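Local structure of Rio2 kinase (Chaetomium thermophilum, 4GYI) at residues G174-E179 / I218-K223; L192-P197 / L237-K242. The protein probably acts as an ATP-dependent atypical serine/threonine kinase in the maturation of the pre-40S ribosomal subunit, and here holds ADP and magnesium beside a phosphoaspartate. One frame throughout, in Å; residues are numbered along the deposited sequence.

Contact 1 of 2, residues G174-E179 / I218-K223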
loop_
_atom_site.group_PDB
_atom_site.type_symbol
_atom_site.label_atom_id
_atom_site.label_comp_id
_atom_site.label_asym_id
_atom_site.label_seq_id
_atom_site.Cartn_x
_atom_site.Cartn_y
_atom_site.Cartn_z
ATOM N N GLY A 174 -2.597 11.869 -15.876
ATOM C CA GLY A 174 -1.991 13.154 -15.575
ATOM C C GLY A 174 -2.213 13.682 -14.158
ATOM O O GLY A 174 -1.939 14.851 -13.887
ATOM N N PHE A 175 -2.707 12.840 -13.254
ATOM C CA PHE A 175 -2.852 13.230 -11.842
ATOM C C PHE A 175 -1.493 13.307 -11.138
ATOM O O PHE A 175 -0.571 12.564 -11.485
ATOM C CB PHE A 175 -3.712 12.236 -11.087
ATOM C CG PHE A 175 -5.171 12.371 -11.352
ATOM C CD1 PHE A 175 -5.984 13.069 -10.476
ATOM C CD2 PHE A 175 -5.745 11.770 -12.462
ATOM C CE1 PHE A 175 -7.341 13.183 -10.706
ATOM C CE2 PHE A 175 -7.101 11.880 -12.699
ATOM C CZ PHE A 175 -7.900 12.587 -11.821
ATOM N N PRO A 176 -1.365 14.208 -10.146
ATOM C CA PRO A 176 -0.092 14.305 -9.414
ATOM C C PRO A 176 0.008 13.194 -8.345
ATOM O O PRO A 176 -0.422 13.361 -7.217
ATOM C CB PRO A 176 -0.163 15.691 -8.782
ATOM C CG PRO A 176 -1.663 15.924 -8.568
ATOM C CD PRO A 176 -2.358 15.207 -9.706
ATOM N N VAL A 177 0.556 12.049 -8.733
ATOM C CA VAL A 177 0.673 10.916 -7.843
ATOM C C VAL A 177 2.063 10.373 -8.115
ATOM O O VAL A 177 2.681 10.748 -9.105
ATOM C CB VAL A 177 -0.389 9.847 -8.160
ATOM C CG1 VAL A 177 -1.812 10.416 -7.979
ATOM C CG2 VAL A 177 -0.184 9.283 -9.581
ATOM N N PRO A 178 2.578 9.507 -7.234
ATOM C CA PRO A 178 3.911 8.969 -7.516
ATOM C C PRO A 178 3.876 8.106 -8.767
ATOM O O PRO A 178 2.828 7.567 -9.095
ATOM C CB PRO A 178 4.206 8.090 -6.289
ATOM C CG PRO A 178 3.298 8.602 -5.223
ATOM C CD PRO A 178 2.056 9.041 -5.940
ATOM N N GLU A 179 4.996 7.966 -9.467
ATOM C CA GLU A 179 5.029 7.000 -10.568
ATOM C C GLU A 179 5.081 5.571 -10.038
ATOM O O GLU A 179 5.992 5.212 -9.290
ATOM C CB GLU A 179 6.216 7.235 -11.498
ATOM C CG GLU A 179 6.408 6.102 -12.492
ATOM C CD GLU A 179 7.569 6.337 -13.440
ATOM O OE1 GLU A 179 7.984 7.503 -13.593
ATOM O OE2 GLU A 179 8.060 5.355 -14.035
ATOM N N ILE A 218 -10.169 16.981 -5.467
ATOM C CA ILE A 218 -11.278 16.102 -5.082
ATOM C C ILE A 218 -12.330 16.080 -6.174
ATOM O O ILE A 218 -12.851 15.021 -6.518
ATOM C CB ILE A 218 -11.933 16.554 -3.793
ATOM C CG1 ILE A 218 -10.971 16.349 -2.628
ATOM C CG2 ILE A 218 -13.260 15.792 -3.568
ATOM C CD1 ILE A 218 -11.363 17.133 -1.385
ATOM N N LEU A 219 -12.614 17.255 -6.736
ATOM C CA LEU A 219 -13.555 17.360 -7.833
ATOM C C LEU A 219 -13.005 16.703 -9.100
ATOM O O LEU A 219 -13.741 16.035 -9.816
ATOM C CB LEU A 219 -13.946 18.816 -8.088
ATOM C CG LEU A 219 -14.693 19.487 -6.926
ATOM C CD1 LEU A 219 -15.070 20.933 -7.267
ATOM C CD2 LEU A 219 -15.942 18.701 -6.523
ATOM N N ARG A 220 -11.713 16.862 -9.370
ATOM C CA ARG A 220 -11.140 16.199 -10.543
ATOM C C ARG A 220 -11.220 14.682 -10.404
ATOM O O ARG A 220 -11.593 13.990 -11.357
ATOM C CB ARG A 220 -9.695 16.635 -10.815
ATOM C CG ARG A 220 -9.141 16.036 -12.103
ATOM C CD ARG A 220 -7.743 16.551 -12.463
ATOM N NE ARG A 220 -7.266 15.883 -13.675
ATOM C CZ ARG A 220 -5.987 15.687 -13.997
ATOM N NH1 ARG A 220 -4.997 16.116 -13.208
ATOM N NH2 ARG A 220 -5.697 15.055 -15.128
ATOM N N LEU A 221 -10.869 14.165 -9.224
ATOM C CA LEU A 221 -11.018 12.736 -8.955
ATOM C C LEU A 221 -12.459 12.279 -9.211
ATOM O O LEU A 221 -12.687 11.275 -9.885
ATOM C CB LEU A 221 -10.603 12.399 -7.525
ATOM C CG LEU A 221 -9.116 12.250 -7.183
ATOM C CD1 LEU A 221 -8.959 12.123 -5.686
ATOM C CD2 LEU A 221 -8.499 11.027 -7.863
ATOM N N ALA A 222 -13.427 13.030 -8.693
ATOM C CA ALA A 222 -14.838 12.642 -8.785
ATOM C C ALA A 222 -15.317 12.619 -10.236
ATOM O O ALA A 222 -16.080 11.739 -10.628
ATOM C CB ALA A 222 -15.702 13.573 -7.954
ATOM N N LYS A 223 -14.853 13.587 -11.024
ATOM C CA LYS A 223 -15.139 13.623 -12.454
ATOM C C LYS A 223 -14.625 12.371 -13.167
ATOM O O LYS A 223 -15.170 11.976 -14.194
ATOM C CB LYS A 223 -14.585 14.903 -13.093
ATOM C CG LYS A 223 -13.809 14.697 -14.389
ATOM C CD LYS A 223 -13.751 15.969 -15.204
ATOM C CE LYS A 223 -15.143 16.348 -15.690
ATOM N NZ LYS A 223 -15.194 17.715 -16.279
#

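Contact 2 of 2, residues L192-P197 / L237-K242. With ADP (adenosine-5'-diphosphate), chain B.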
loop_
_atom_site.group_PDB
_atom_site.type_symbol
_atom_site.label_atom_id
_atom_site.label_comp_id
_atom_site.label_asym_id
_atom_site.label_seq_id
_atom_site.Cartn_x
_atom_site.Cartn_y
_atom_site.Cartn_z
ATOM N N LEU A 192 10.161 8.001 -5.444
ATOM C CA LEU A 192 10.262 8.802 -4.232
ATOM C C LEU A 192 9.936 10.238 -4.608
ATOM O O LEU A 192 10.618 10.826 -5.416
ATOM C CB LEU A 192 11.684 8.720 -3.689
ATOM C CG LEU A 192 12.069 9.672 -2.556
ATOM C CD1 LEU A 192 11.280 9.345 -1.303
ATOM C CD2 LEU A 192 13.569 9.553 -2.315
ATOM N N VAL A 193 8.882 10.796 -4.037
ATOM C CA VAL A 193 8.469 12.150 -4.380
ATOM C C VAL A 193 9.233 13.131 -3.511
ATOM O O VAL A 193 9.333 12.939 -2.306
ATOM C CB VAL A 193 6.947 12.334 -4.127
ATOM C CG1 VAL A 193 6.501 13.720 -4.516
ATOM C CG2 VAL A 193 6.158 11.300 -4.897
ATOM N N ASP A 194 9.775 14.189 -4.099
ATOM C CA ASP A 194 10.466 15.195 -3.289
ATOM C C ASP A 194 9.453 16.178 -2.675
ATOM O O ASP A 194 9.376 17.342 -3.029
ATOM C CB ASP A 194 11.575 15.900 -4.077
ATOM C CG ASP A 194 11.043 16.708 -5.249
ATOM O OD1 ASP A 194 10.112 16.229 -5.938
ATOM O OD2 ASP A 194 11.556 17.830 -5.472
ATOM N N ALA A 195 8.652 15.666 -1.759
ATOM C CA ALA A 195 7.644 16.459 -1.083
ATOM C C ALA A 195 7.408 15.810 0.267
ATOM O O ALA A 195 7.630 14.614 0.435
ATOM C CB ALA A 195 6.356 16.490 -1.894
ATOM N N LEU A 196 6.973 16.611 1.225
ATOM C CA LEU A 196 6.706 16.154 2.576
ATOM C C LEU A 196 5.210 16.305 2.869
ATOM O O LEU A 196 4.543 17.146 2.262
ATOM C CB LEU A 196 7.515 17.008 3.544
ATOM C CG LEU A 196 8.986 17.150 3.148
ATOM C CD1 LEU A 196 9.723 18.045 4.144
ATOM C CD2 LEU A 196 9.646 15.792 3.058
ATOM N N PRO A 197 4.680 15.495 3.794
ATOM C CA PRO A 197 3.253 15.560 4.132
ATOM C C PRO A 197 2.836 16.993 4.483
ATOM O O PRO A 197 3.589 17.700 5.142
ATOM C CB PRO A 197 3.146 14.684 5.386
ATOM C CG PRO A 197 4.299 13.753 5.317
ATOM C CD PRO A 197 5.399 14.469 4.577
ATOM N N LEU A 237 1.078 15.346 -0.045
ATOM C CA LEU A 237 2.452 15.783 0.035
ATOM C C LEU A 237 2.506 17.124 -0.669
ATOM O O LEU A 237 1.789 17.345 -1.633
ATOM C CB LEU A 237 3.382 14.768 -0.659
ATOM C CG LEU A 237 3.352 13.299 -0.180
ATOM C CD1 LEU A 237 4.553 12.509 -0.693
ATOM C CD2 LEU A 237 3.294 13.199 1.327
ATOM N N ILE A 238 3.355 18.017 -0.176
ATOM C CA ILE A 238 3.487 19.336 -0.749
ATOM C C ILE A 238 4.879 19.487 -1.323
ATOM O O ILE A 238 5.858 19.425 -0.584
ATOM C CB ILE A 238 3.286 20.425 0.316
ATOM C CG1 ILE A 238 1.897 20.309 0.957
ATOM C CG2 ILE A 238 3.446 21.804 -0.312
ATOM C CD1 ILE A 238 0.779 20.410 -0.043
ATOM N N ARG A 239 4.980 19.642 -2.641
ATOM C CA ARG A 239 6.270 19.970 -3.240
ATOM C C ARG A 239 6.436 21.478 -3.157
ATOM O O ARG A 239 5.534 22.220 -3.545
ATOM C CB ARG A 239 6.351 19.524 -4.703
ATOM C CG ARG A 239 7.770 19.159 -5.129
ATOM C CD ARG A 239 7.989 19.183 -6.638
ATOM N NE ARG A 239 6.892 18.597 -7.406
ATOM C CZ ARG A 239 6.820 17.318 -7.771
ATOM N NH1 ARG A 239 7.782 16.469 -7.434
ATOM N NH2 ARG A 239 5.781 16.884 -8.472
ATOM N N GLU A 240 7.572 21.932 -2.634
ATOM C CA GLU A 240 7.842 23.360 -2.516
ATOM C C GLU A 240 8.866 23.791 -3.561
ATOM O O GLU A 240 9.882 23.121 -3.751
ATOM C CB GLU A 240 8.380 23.692 -1.126
ATOM C CG GLU A 240 7.551 23.164 0.034
ATOM C CD GLU A 240 8.178 23.474 1.394
ATOM O OE1 GLU A 240 9.170 24.244 1.434
ATOM O OE2 GLU A 240 7.677 22.949 2.419
ATOM N N GLU A 241 8.607 24.903 -4.237
ATOM C CA GLU A 241 9.561 25.422 -5.217
ATOM C C GLU A 241 9.733 26.930 -5.108
ATOM O O GLU A 241 8.752 27.683 -5.087
ATOM C CB GLU A 241 9.144 25.050 -6.642
ATOM C CG GLU A 241 9.194 23.553 -6.935
ATOM C CD GLU A 241 8.281 23.160 -8.080
ATOM O OE1 GLU A 241 7.851 24.063 -8.829
ATOM O OE2 GLU A 241 7.985 21.954 -8.224
ATOM N N LYS A 242 10.984 27.371 -5.025
ATOM C CA LYS A 242 11.253 28.795 -5.056
ATOM C C LYS A 242 11.008 29.320 -6.466
ATOM O O LYS A 242 11.401 28.696 -7.459
ATOM C CB LYS A 242 12.680 29.107 -4.605
ATOM C CG LYS A 242 12.965 28.780 -3.147
ATOM C CD LYS A 242 13.989 29.750 -2.564
ATOM C CE LYS A 242 14.743 29.148 -1.386
ATOM N NZ LYS A 242 15.689 28.077 -1.816
HETATM P PB ADP B . 0.059 4.455 4.930
HETATM O O1B ADP B . 0.700 3.569 5.970
HETATM O O2B ADP B . -0.617 5.722 5.392
HETATM O O3B ADP B . -0.858 3.505 4.035
HETATM P PA ADP B . 1.212 6.066 2.828
HETATM O O1A ADP B . 0.180 7.066 3.276
HETATM O O2A ADP B . 1.157 5.581 1.385
HETATM O O3A ADP B . 1.213 4.807 3.835
HETATM O "O5'" ADP B . 2.646 6.675 3.188
HETATM C "C5'" ADP B . 2.937 7.042 4.543
HETATM C "C4'" ADP B . 3.967 8.170 4.560
HETATM O "O4'" ADP B . 5.142 7.787 3.825
HETATM C "C3'" ADP B . 3.500 9.464 3.895
HETATM O "O3'" ADP B . 2.771 10.331 4.772
HETATM C "C2'" ADP B . 4.793 10.098 3.430
HETATM O "O2'" ADP B . 5.486 10.681 4.540
HETATM C "C1'" ADP B . 5.634 8.899 3.067
HETATM N N9 ADP B . 5.524 8.501 1.650
HETATM C C8 ADP B . 4.775 7.487 1.178
HETATM N N7 ADP B . 4.930 7.342 -0.165
HETATM C C5 ADP B . 5.817 8.285 -0.542
HETATM C C6 ADP B . 6.448 8.695 -1.809
HETATM N N6 ADP B . 6.150 8.047 -2.954
HETATM N N1 ADP B . 7.321 9.721 -1.776
HETATM C C2 ADP B . 7.640 10.370 -0.634
HETATM N N3 ADP B . 7.111 10.049 0.554
HETATM C C4 ADP B . 6.207 9.041 0.653
#

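Contact 1 of 2, residues G174-E179 / I218-K223
The loop that leaves helix 149-172 through a Schellman motif, with G174 at positive phi, is met here by R220 and L221 of helix 207-223, in an example of how a cation-pi stack can join a helix exit to a neighbouring helix. R220 sends its CG anti to the backbone N (chi1 -175°) and stays extended as far as NE; the extension carries the guanidinium over the F175 ring, the two side chains running past each other in opposite directions. The guanidinium lies flat on one ring face, its plane only 9° from that of the ring, and R220 CZ stands 4.0 Å from the centroid of F175, almost on the ring normal. The aliphatic part of the arginine shares in the packing, R220 CG resting 3.7 Å from F175 CE1. Past the ring, R220 NH1 gives a weak hydrogen bond of 3.4 Å to G174 O, which lies at the edge of the guanidinium, near its plane. L221 adds an apolar contact from an oblique direction, with CD2 3.8 Å from F175 CE1. Were R220 an alanine, the F175 ring would probably lose the cationic plate over this face and G174 O its weak side-chain donor, leaving the loop less firmly tied to the helix. Among the surrounding elements, L170 of helix 149-172 touches both F175 and L221, and H224 meets the F175 ring edge-to-face. P176, centre of an inverse gamma turn, is bonded through its backbone to I256 at the end of strand 250-256, while E179 pairs with S191 as the chain approaches strand 180-184.

Contact 2 of 2, residues L192-P197 / L237-K242
D194 holds CG between its backbone N and carbonyl carbon (chi1 64°), and R239 bends at chi3 (-42°); these torsions bring carboxylate and guanidinium into a salt bridge. R239 NH1 lies 2.8 Å from D194 OD1, which sits in the guanidinium plane, although the two flat groups are inclined by 42°. A long ion pair from R239 NE to the poorly ordered E241 loosely extends the bridge. Next along the segment, A195 points its methyl group at the opposing strand, CB 3.7 Å from L237 CB and 3.3 Å from I238 O. Segment 192-197 completes the hinge that joins the two lobes of the kinase fold, and strand 236-242 comes just after the catalytic loop: residues 196-197 form a short edge strand antiparallel to strand 236-242, and L196 with I238 makes a hydrogen-bonded pair, I238 N to L196 O at 2.8 Å. The same carbonyl receives a CA-H...O contact from L237, whose CD2 packs beside P197. On the nucleotide side, V193 N donates to N1 of the ADP adenine at 3.0 Å, nearly straight. L237 CD1 comes within 3.8 Å of ADP C2, and P197 CG within 3.4 Å of the ribose O2'.

Both contacts lie in the RIO domain, their centres about 16 Å apart, and their segments alternate along the chain: 174-179, 192-197, 218-223, then 237-242. Strands 180-184 and 187-191 connect the first two, and helix 207-223 follows strand 196-197 in sequence. They touch directly where P178 CG packs 3.9 Å from V193 CG2, and P178, like V193, lines the ADP pocket. Strand 250-256 is a further shared neighbour, pairing with 236-242 in contact 2 and also backing the loop of contact 1. Contact 2 thus borders the nucleotide itself, whereas the stacked residues of contact 1 join the loop after helix 149-172 to helix 207-223, farther from the nucleotide.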